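Local coordinates for protein formimidoylglutamase (Bacillus subtilis, PDB 3M1R) that hydrolyses N-formimidoyl-L-glutamate to L-glutamate and formamide in histidine degradation, using a pair of divalent metal ions, normally manganese, at residues D153-V158 / F194-A199. Residues are numbered along the deposited sequence; the frame is centred on the assembly and turned at random.
With CA (calcium ion), chain B; CA (calcium ion), chain C.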
loop_
_atom_site.group_PDB
_atom_site.type_symbol
_atom_site.label_atom_id
_atom_site.label_comp_id
_atom_site.label_asym_id
_atom_site.label_seq_id
_atom_site.Cartn_x
_atom_site.Cartn_y
_atom_site.Cartn_z
ATOM N N ASP D 153 11.634 -21.936 16.063
ATOM C CA ASP D 153 12.329 -20.659 15.995
ATOM C C ASP D 153 13.520 -20.666 15.048
ATOM O O ASP D 153 14.271 -21.652 14.983
ATOM C CB ASP D 153 12.803 -20.246 17.403
ATOM C CG ASP D 153 12.729 -18.758 17.609
ATOM O OD1 ASP D 153 13.136 -18.061 16.672
ATOM O OD2 ASP D 153 12.264 -18.288 18.671
ATOM N N ALA D 154 13.690 -19.564 14.309
ATOM C CA ALA D 154 14.934 -19.331 13.587
ATOM C C ALA D 154 16.048 -18.940 14.558
ATOM O O ALA D 154 17.216 -19.051 14.211
ATOM C CB ALA D 154 14.764 -18.199 12.516
ATOM N N HIS D 155 15.687 -18.454 15.750
ATOM C CA HIS D 155 16.664 -17.870 16.682
ATOM C C HIS D 155 16.669 -18.551 18.036
ATOM O O HIS D 155 15.632 -19.018 18.498
ATOM C CB HIS D 155 16.372 -16.389 16.932
ATOM C CG HIS D 155 15.978 -15.635 15.707
ATOM N ND1 HIS D 155 14.690 -15.653 15.212
ATOM C CD2 HIS D 155 16.694 -14.863 14.865
ATOM C CE1 HIS D 155 14.624 -14.897 14.135
ATOM N NE2 HIS D 155 15.825 -14.412 13.891
ATOM N N HIS D 156 17.831 -18.539 18.693
ATOM C CA HIS D 156 18.003 -19.166 20.006
ATOM C C HIS D 156 17.190 -18.456 21.078
ATOM O O HIS D 156 16.643 -19.099 21.980
ATOM C CB HIS D 156 19.479 -19.188 20.416
ATOM C CG HIS D 156 20.328 -20.095 19.577
ATOM N ND1 HIS D 156 20.134 -21.458 19.526
ATOM C CD2 HIS D 156 21.378 -19.834 18.761
ATOM C CE1 HIS D 156 21.020 -21.999 18.708
ATOM N NE2 HIS D 156 21.790 -21.032 18.232
ATOM N N ASP D 157 17.103 -17.133 20.963
ATOM C CA ASP D 157 16.419 -16.291 21.946
ATOM C C ASP D 157 16.991 -16.392 23.339
ATOM O O ASP D 157 16.242 -16.459 24.314
ATOM C CB ASP D 157 14.933 -16.603 22.024
ATOM C CG ASP D 157 14.141 -15.897 20.962
ATOM O OD1 ASP D 157 14.757 -15.218 20.105
ATOM O OD2 ASP D 157 12.897 -16.009 20.994
ATOM N N VAL D 158 18.314 -16.391 23.422
ATOM C CA VAL D 158 18.996 -16.373 24.696
ATOM C C VAL D 158 19.805 -15.080 24.872
ATOM O O VAL D 158 20.893 -15.096 25.465
ATOM C CB VAL D 158 19.918 -17.600 24.829
ATOM C CG1 VAL D 158 19.080 -18.889 24.988
ATOM C CG2 VAL D 158 20.858 -17.691 23.632
ATOM N N PHE D 194 22.760 -17.888 9.714
ATOM C CA PHE D 194 22.840 -16.421 9.628
ATOM C C PHE D 194 21.753 -15.677 10.400
ATOM O O PHE D 194 21.626 -14.468 10.256
ATOM C CB PHE D 194 22.909 -15.901 8.178
ATOM C CG PHE D 194 24.174 -16.264 7.473
ATOM C CD1 PHE D 194 24.149 -17.069 6.350
ATOM C CD2 PHE D 194 25.397 -15.834 7.959
ATOM C CE1 PHE D 194 25.318 -17.424 5.718
ATOM C CE2 PHE D 194 26.566 -16.191 7.335
ATOM C CZ PHE D 194 26.533 -16.986 6.211
ATOM N N SER D 195 20.996 -16.390 11.231
ATOM C CA SER D 195 20.032 -15.750 12.131
ATOM C C SER D 195 20.521 -15.619 13.586
ATOM O O SER D 195 19.785 -15.125 14.446
ATOM C CB SER D 195 18.695 -16.514 12.102
ATOM O OG SER D 195 18.156 -16.525 10.790
ATOM N N ASN D 196 21.754 -16.052 13.862
ATOM C CA ASN D 196 22.231 -16.144 15.244
ATOM C C ASN D 196 23.673 -15.700 15.472
ATOM O O ASN D 196 24.449 -15.565 14.524
ATOM C CB ASN D 196 22.056 -17.570 15.764
ATOM C CG ASN D 196 20.625 -17.965 15.856
ATOM O OD1 ASN D 196 19.913 -17.517 16.746
ATOM N ND2 ASN D 196 20.175 -18.790 14.918
ATOM N N SER D 197 24.019 -15.483 16.739
ATOM C CA SER D 197 25.360 -15.036 17.127
ATOM C C SER D 197 26.179 -16.172 17.717
ATOM O O SER D 197 25.626 -17.094 18.329
ATOM C CB SER D 197 25.269 -13.917 18.151
ATOM O OG SER D 197 24.547 -12.815 17.623
ATOM N N GLN D 198 27.498 -16.085 17.553
ATOM C CA GLN D 198 28.413 -17.116 18.031
ATOM C C GLN D 198 28.269 -17.326 19.533
ATOM O O GLN D 198 28.222 -18.461 20.012
ATOM C CB GLN D 198 29.852 -16.732 17.696
ATOM C CG GLN D 198 30.884 -17.799 18.045
ATOM C CD GLN D 198 32.223 -17.547 17.367
ATOM O OE1 GLN D 198 32.681 -16.404 17.273
ATOM N NE2 GLN D 198 32.851 -18.613 16.885
ATOM N N ALA D 199 28.197 -16.217 20.263
ATOM C CA ALA D 199 28.079 -16.233 21.714
ATOM C C ALA D 199 26.809 -16.933 22.177
ATOM O O ALA D 199 26.830 -17.744 23.101
ATOM C CB ALA D 199 28.120 -14.807 22.255
HETATM CA CA CA B . 12.512 -15.850 16.111
HETATM CA CA CA C . 12.633 -15.654 18.577
#
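H155 and N196 face each other where the metal-binding loop after strand 147-152 runs past the turn leading into helix 198-206, their CA atoms 6.0 Å apart and both residues lying in loop. The primary amide of N196 reaches over from the second loop and bridges two backbone groups of the first. Its ND2 donates to A154 O (3.1 Å), lying in that carbonyl's plane, while OD1 accepts from H156 N (3.0 Å), a donor tilted 28° from the plane of the amide carbonyl. Asparagine suits the place because one short side chain offers both donor and acceptor; CG sits beside its own backbone N (chi1 -65°), sending the amide across. With an alanine here, A154 O and H156 N would probably lose these partners and the backbone flanking H155 would be less firmly held. H156 CD2 lies 3.4 Å from N196 OD1, which stands oblique to the imidazole; H156 ND1 is hydrogen-bonded to Q188 OE1. Histidine suits position 155: ND1 binds one calcium ion at 2.4 Å while CD2 meets S195 O at the ring edge (3.1 Å). A154 is small enough for its CB to lie over that ring. D153, with an oxygen for each ion, also accepts from H155 N through OD1 in an Asx turn. N196 is thus placed as a second-shell residue behind the DAHHD form of the DAHxD motif; N130, D157, D245 and D247 complete the two-metal site characteristic of the arginase family.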